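Local structure of alginate biosynthesis protein AlgJ (Pseudomonas putida, 4O8V) at residues L34-V45 / W272-N283. The protein probably adds acetyl groups to mannuronate residues of alginate as part of an inner-membrane complex, a step in making the biofilm polysaccharide. Residues are numbered along the deposited sequence; the frame is centred on the assembly and turned at random. Where two conformers were deposited one is given.
Sequences LMQENLALIRGV and WEFPERYLPMKN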
loop_
_atom_site.group_PDB
_atom_site.type_symbol
_atom_site.label_atom_id
_atom_site.label_comp_id
_atom_site.label_asym_id
_atom_site.label_seq_id
_atom_site.Cartn_x
_atom_site.Cartn_y
_atom_site.Cartn_z
ATOM N N LEU A 34 -17.261 -7.957 -6.358
ATOM C CA LEU A 34 -16.250 -6.919 -6.525
ATOM C C LEU A 34 -14.852 -7.470 -6.233
ATOM O O LEU A 34 -13.900 -7.190 -6.972
ATOM C CB LEU A 34 -16.547 -5.708 -5.634
ATOM C CG LEU A 34 -17.648 -4.737 -6.091
ATOM C CD1 LEU A 34 -17.812 -3.600 -5.091
ATOM C CD2 LEU A 34 -17.356 -4.192 -7.482
HETATM N N MSE A 35 -14.718 -8.254 -5.166
HETATM C CA MSE A 35 -13.436 -8.911 -4.874
HETATM C C MSE A 35 -12.982 -9.856 -5.997
HETATM O O MSE A 35 -11.799 -9.849 -6.382
HETATM C CB MSE A 35 -13.523 -9.675 -3.562
HETATM C CG MSE A 35 -13.472 -8.762 -2.350
HETATM SE SE MSE A 35 -13.795 -9.796 -0.714
HETATM C CE MSE A 35 -12.632 -11.334 -1.135
ATOM N N GLN A 36 -13.915 -10.668 -6.496
ATOM C CA GLN A 36 -13.654 -11.560 -7.625
ATOM C C GLN A 36 -13.108 -10.752 -8.798
ATOM O O GLN A 36 -12.098 -11.104 -9.417
ATOM C CB GLN A 36 -14.935 -12.305 -8.036
ATOM C CG GLN A 36 -14.845 -13.081 -9.353
ATOM C CD GLN A 36 -16.141 -13.801 -9.715
ATOM O OE1 GLN A 36 -17.236 -13.381 -9.331
ATOM N NE2 GLN A 36 -16.017 -14.892 -10.454
ATOM N N GLU A 37 -13.777 -9.640 -9.072
ATOM C CA GLU A 37 -13.491 -8.842 -10.259
ATOM C C GLU A 37 -12.092 -8.224 -10.113
ATOM O O GLU A 37 -11.241 -8.339 -11.013
ATOM C CB GLU A 37 -14.591 -7.786 -10.437
ATOM C CG GLU A 37 -14.822 -7.303 -11.853
ATOM C CD GLU A 37 -15.152 -8.407 -12.870
ATOM O OE1 GLU A 37 -15.734 -9.456 -12.503
ATOM O OE2 GLU A 37 -14.830 -8.207 -14.059
ATOM N N ASN A 38 -11.837 -7.611 -8.957
ATOM C CA ASN A 38 -10.519 -7.049 -8.676
ATOM C C ASN A 38 -9.401 -8.103 -8.703
ATOM O O ASN A 38 -8.307 -7.823 -9.190
ATOM C CB ASN A 38 -10.507 -6.318 -7.333
ATOM C CG ASN A 38 -11.187 -4.971 -7.411
ATOM O OD1 ASN A 38 -11.221 -4.339 -8.475
ATOM N ND2 ASN A 38 -11.755 -4.526 -6.290
ATOM N N LEU A 39 -9.659 -9.308 -8.193
ATOM C CA LEU A 39 -8.640 -10.353 -8.231
ATOM C C LEU A 39 -8.335 -10.793 -9.666
ATOM O O LEU A 39 -7.185 -11.116 -9.987
ATOM C CB LEU A 39 -9.073 -11.561 -7.415
ATOM C CG LEU A 39 -8.998 -11.300 -5.913
ATOM C CD1 LEU A 39 -9.934 -12.245 -5.131
ATOM C CD2 LEU A 39 -7.558 -11.400 -5.411
ATOM N N ALA A 40 -9.360 -10.836 -10.510
ATOM C CA ALA A 40 -9.141 -11.213 -11.909
ATOM C C ALA A 40 -8.280 -10.154 -12.585
ATOM O O ALA A 40 -7.425 -10.465 -13.419
ATOM C CB ALA A 40 -10.474 -11.395 -12.647
ATOM N N LEU A 41 -8.479 -8.898 -12.207
ATOM C CA LEU A 41 -7.638 -7.824 -12.742
ATOM C C LEU A 41 -6.212 -7.880 -12.210
ATOM O O LEU A 41 -5.254 -7.658 -12.962
ATOM C CB LEU A 41 -8.265 -6.461 -12.454
ATOM C CG LEU A 41 -9.544 -6.261 -13.272
ATOM C CD1 LEU A 41 -10.297 -5.030 -12.790
ATOM C CD2 LEU A 41 -9.166 -6.145 -14.747
ATOM N N ILE A 42 -6.047 -8.164 -10.918
ATOM C CA ILE A 42 -4.713 -8.328 -10.365
ATOM C C ILE A 42 -3.945 -9.456 -11.057
ATOM O O ILE A 42 -2.761 -9.320 -11.371
ATOM C CB ILE A 42 -4.777 -8.624 -8.842
ATOM C CG1 ILE A 42 -5.244 -7.380 -8.087
ATOM C CG2 ILE A 42 -3.431 -9.146 -8.330
ATOM C CD1 ILE A 42 -5.659 -7.685 -6.630
ATOM N N ARG A 43 -4.629 -10.572 -11.289
ATOM C CA ARG A 43 -4.030 -11.710 -11.961
ATOM C C ARG A 43 -3.622 -11.350 -13.403
ATOM O O ARG A 43 -2.562 -11.767 -13.887
ATOM C CB ARG A 43 -4.998 -12.892 -11.952
ATOM C CG ARG A 43 -4.425 -14.162 -12.542
ATOM C CD ARG A 43 -5.430 -14.864 -13.424
ATOM N NE ARG A 43 -6.621 -15.306 -12.712
ATOM C CZ ARG A 43 -7.867 -15.042 -13.099
ATOM N NH1 ARG A 43 -8.892 -15.490 -12.380
ATOM N NH2 ARG A 43 -8.090 -14.330 -14.196
ATOM N N GLY A 44 -4.457 -10.573 -14.074
ATOM C CA GLY A 44 -4.156 -10.147 -15.433
ATOM C C GLY A 44 -2.951 -9.227 -15.474
ATOM O O GLY A 44 -2.125 -9.283 -16.388
ATOM N N VAL A 45 -2.846 -8.374 -14.466
ATOM C CA VAL A 45 -1.686 -7.505 -14.336
ATOM C C VAL A 45 -0.418 -8.336 -14.133
ATOM O O VAL A 45 0.591 -8.099 -14.804
ATOM C CB VAL A 45 -1.863 -6.508 -13.179
ATOM C CG1 VAL A 45 -0.531 -5.893 -12.826
ATOM C CG2 VAL A 45 -2.908 -5.433 -13.565
ATOM N N TRP A 272 3.990 -3.652 -6.060
ATOM C CA TRP A 272 2.633 -3.115 -6.168
ATOM C C TRP A 272 1.999 -3.050 -4.778
ATOM O O TRP A 272 1.612 -4.077 -4.218
ATOM C CB TRP A 272 1.782 -3.993 -7.076
ATOM C CG TRP A 272 0.435 -3.426 -7.391
ATOM C CD1 TRP A 272 -0.052 -2.187 -7.048
ATOM C CD2 TRP A 272 -0.610 -4.073 -8.142
ATOM N NE1 TRP A 272 -1.326 -2.028 -7.539
ATOM C CE2 TRP A 272 -1.697 -3.172 -8.204
ATOM C CE3 TRP A 272 -0.730 -5.321 -8.752
ATOM C CZ2 TRP A 272 -2.899 -3.481 -8.871
ATOM C CZ3 TRP A 272 -1.919 -5.635 -9.413
ATOM C CH2 TRP A 272 -2.989 -4.713 -9.462
ATOM N N GLU A 273 1.906 -1.839 -4.245
ATOM C CA GLU A 273 1.342 -1.609 -2.916
ATOM C C GLU A 273 -0.185 -1.468 -3.018
ATOM O O GLU A 273 -0.714 -0.639 -3.771
ATOM C CB GLU A 273 2.005 -0.386 -2.281
ATOM C CG GLU A 273 1.266 0.163 -1.075
ATOM C CD GLU A 273 0.402 1.371 -1.421
ATOM O OE1 GLU A 273 0.908 2.317 -2.082
ATOM O OE2 GLU A 273 -0.780 1.395 -1.007
ATOM N N PHE A 274 -0.885 -2.326 -2.279
ATOM C CA PHE A 274 -2.322 -2.549 -2.436
ATOM C C PHE A 274 -2.918 -2.768 -1.039
ATOM O O PHE A 274 -2.898 -3.884 -0.519
ATOM C CB PHE A 274 -2.569 -3.772 -3.354
ATOM C CG PHE A 274 -3.965 -3.853 -3.938
ATOM C CD1 PHE A 274 -5.091 -3.780 -3.125
ATOM C CD2 PHE A 274 -4.150 -4.002 -5.325
ATOM C CE1 PHE A 274 -6.381 -3.875 -3.679
ATOM C CE2 PHE A 274 -5.433 -4.076 -5.886
ATOM C CZ PHE A 274 -6.552 -4.004 -5.061
ATOM N N PRO A 275 -3.425 -1.704 -0.409
ATOM C CA PRO A 275 -3.971 -1.863 0.941
ATOM C C PRO A 275 -5.219 -2.773 0.946
ATOM O O PRO A 275 -6.014 -2.722 0.004
ATOM C CB PRO A 275 -4.330 -0.421 1.355
ATOM C CG PRO A 275 -3.441 0.457 0.467
ATOM C CD PRO A 275 -3.446 -0.303 -0.861
ATOM N N GLU A 276 -5.391 -3.587 1.983
ATOM C CA GLU A 276 -6.427 -4.621 1.944
ATOM C C GLU A 276 -7.852 -4.085 1.744
ATOM O O GLU A 276 -8.650 -4.714 1.054
ATOM C CB GLU A 276 -6.367 -5.489 3.210
ATOM C CG GLU A 276 -6.755 -4.775 4.500
ATOM C CD GLU A 276 -7.079 -5.726 5.650
ATOM O OE1 GLU A 276 -8.223 -6.230 5.724
ATOM O OE2 GLU A 276 -6.202 -5.948 6.505
ATOM N N ARG A 277 -8.168 -2.916 2.303
ATOM C CA ARG A 277 -9.535 -2.410 2.267
ATOM C C ARG A 277 -10.038 -2.104 0.856
ATOM O O ARG A 277 -11.234 -1.959 0.655
ATOM C CB ARG A 277 -9.666 -1.145 3.128
ATOM C CG ARG A 277 -9.060 0.129 2.497
ATOM C CD ARG A 277 -9.132 1.274 3.522
ATOM N NE ARG A 277 -8.820 2.606 3.000
ATOM C CZ ARG A 277 -7.637 3.199 3.161
ATOM N NH1 ARG A 277 -6.658 2.555 3.783
ATOM N NH2 ARG A 277 -7.428 4.423 2.689
ATOM N N TYR A 278 -9.125 -1.995 -0.106
ATOM C CA TYR A 278 -9.511 -1.691 -1.488
ATOM C C TYR A 278 -10.006 -2.907 -2.262
ATOM O O TYR A 278 -10.587 -2.752 -3.332
ATOM C CB TYR A 278 -8.340 -1.067 -2.263
ATOM C CG TYR A 278 -8.023 0.355 -1.855
ATOM C CD1 TYR A 278 -8.824 1.420 -2.273
ATOM C CD2 TYR A 278 -6.932 0.629 -1.039
ATOM C CE1 TYR A 278 -8.537 2.724 -1.887
ATOM C CE2 TYR A 278 -6.640 1.920 -0.649
ATOM C CZ TYR A 278 -7.439 2.965 -1.076
ATOM O OH TYR A 278 -7.128 4.252 -0.677
ATOM N N LEU A 279 -9.759 -4.114 -1.758
ATOM C CA LEU A 279 -10.118 -5.311 -2.530
ATOM C C LEU A 279 -11.640 -5.421 -2.772
ATOM O O LEU A 279 -12.065 -5.745 -3.881
ATOM C CB LEU A 279 -9.601 -6.583 -1.842
ATOM C CG LEU A 279 -9.788 -7.871 -2.663
ATOM C CD1 LEU A 279 -9.010 -7.817 -3.963
ATOM C CD2 LEU A 279 -9.379 -9.085 -1.853
ATOM N N PRO A 280 -12.470 -5.130 -1.754
ATOM C CA PRO A 280 -13.895 -5.216 -2.097
ATOM C C PRO A 280 -14.506 -3.878 -2.509
ATOM O O PRO A 280 -15.716 -3.705 -2.367
ATOM C CB PRO A 280 -14.522 -5.727 -0.807
ATOM C CG PRO A 280 -13.652 -5.148 0.279
ATOM C CD PRO A 280 -12.257 -5.061 -0.292
HETATM N N MSE A 281 -13.686 -2.966 -3.026
HETATM C CA MSE A 281 -14.166 -1.658 -3.478
HETATM C C MSE A 281 -14.195 -1.531 -4.999
HETATM O O MSE A 281 -13.345 -2.076 -5.699
HETATM C CB MSE A 281 -13.311 -0.539 -2.869
HETATM C CG MSE A 281 -13.482 -0.444 -1.362
HETATM SE SE MSE A 281 -12.339 0.928 -0.494
HETATM C CE MSE A 281 -13.238 2.480 -1.299
ATOM N N LYS A 282 -15.170 -0.784 -5.506
ATOM C CA LYS A 282 -15.320 -0.632 -6.955
ATOM C C LYS A 282 -14.263 0.293 -7.528
ATOM O O LYS A 282 -13.894 1.292 -6.930
ATOM C CB LYS A 282 -16.717 -0.118 -7.301
ATOM C CG LYS A 282 -17.005 -0.062 -8.794
ATOM C CD LYS A 282 -18.265 -0.862 -9.137
ATOM C CE LYS A 282 -18.741 -0.612 -10.563
ATOM N NZ LYS A 282 -19.378 0.726 -10.719
ATOM N N ASN A 283 -13.742 -0.067 -8.689
ATOM C CA ASN A 283 -12.827 0.803 -9.398
ATOM C C ASN A 283 -13.493 1.331 -10.636
ATOM O O ASN A 283 -14.191 0.594 -11.331
ATOM C CB ASN A 283 -11.555 0.060 -9.753
ATOM C CG ASN A 283 -10.701 -0.165 -8.552
ATOM O OD1 ASN A 283 -10.228 0.793 -7.962
ATOM N ND2 ASN A 283 -10.538 -1.411 -8.152
HETATM O O HOH W 1 -14.231 -3.071 -9.602
#
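N38 on helix 34-45 holds the turn Y278-M281 through its side-chain amide. Its ND2 gives two hydrogen bonds, to L279 O at 2.7 Å and to M281 O at 3.0 Å. Both acceptors lie in the N38 amide plane, and both bonds are fairly straight (162°). N38 OD1 accepts a more bent bond from N283 ND2. Putting an alanine here removes donor and acceptor, and would probably leave the L279 and M281 carbonyls and the N283 amide without their mates. The close-packed side includes M35, a selenomethionine, whose CG lies against P280 CB (3.6 Å) and L279 CG. L279 CG, anti to the backbone N (chi1 -173°), is carried to the helix; L279 CD1 touches L39 CG. L34 CD1 sits 3.4 Å from P280 O, which is buried without a hydrogen-bond partner. This type I turn follows a strand of the SGNH hydrolase-like parallel sheet, nearly antiparallel to the helix. Deeper in, I42 CD1 meets F274 CE2, and I42 CG1 and V45 CG1 press obliquely on W272. W272 NE1 hydrogen-bonds to P249 O, outside both segments. The solvent side is looser: exposed K282 lays CD against L34 CD2, and a water accepts from N283 N and bonds weakly to N38 OD1.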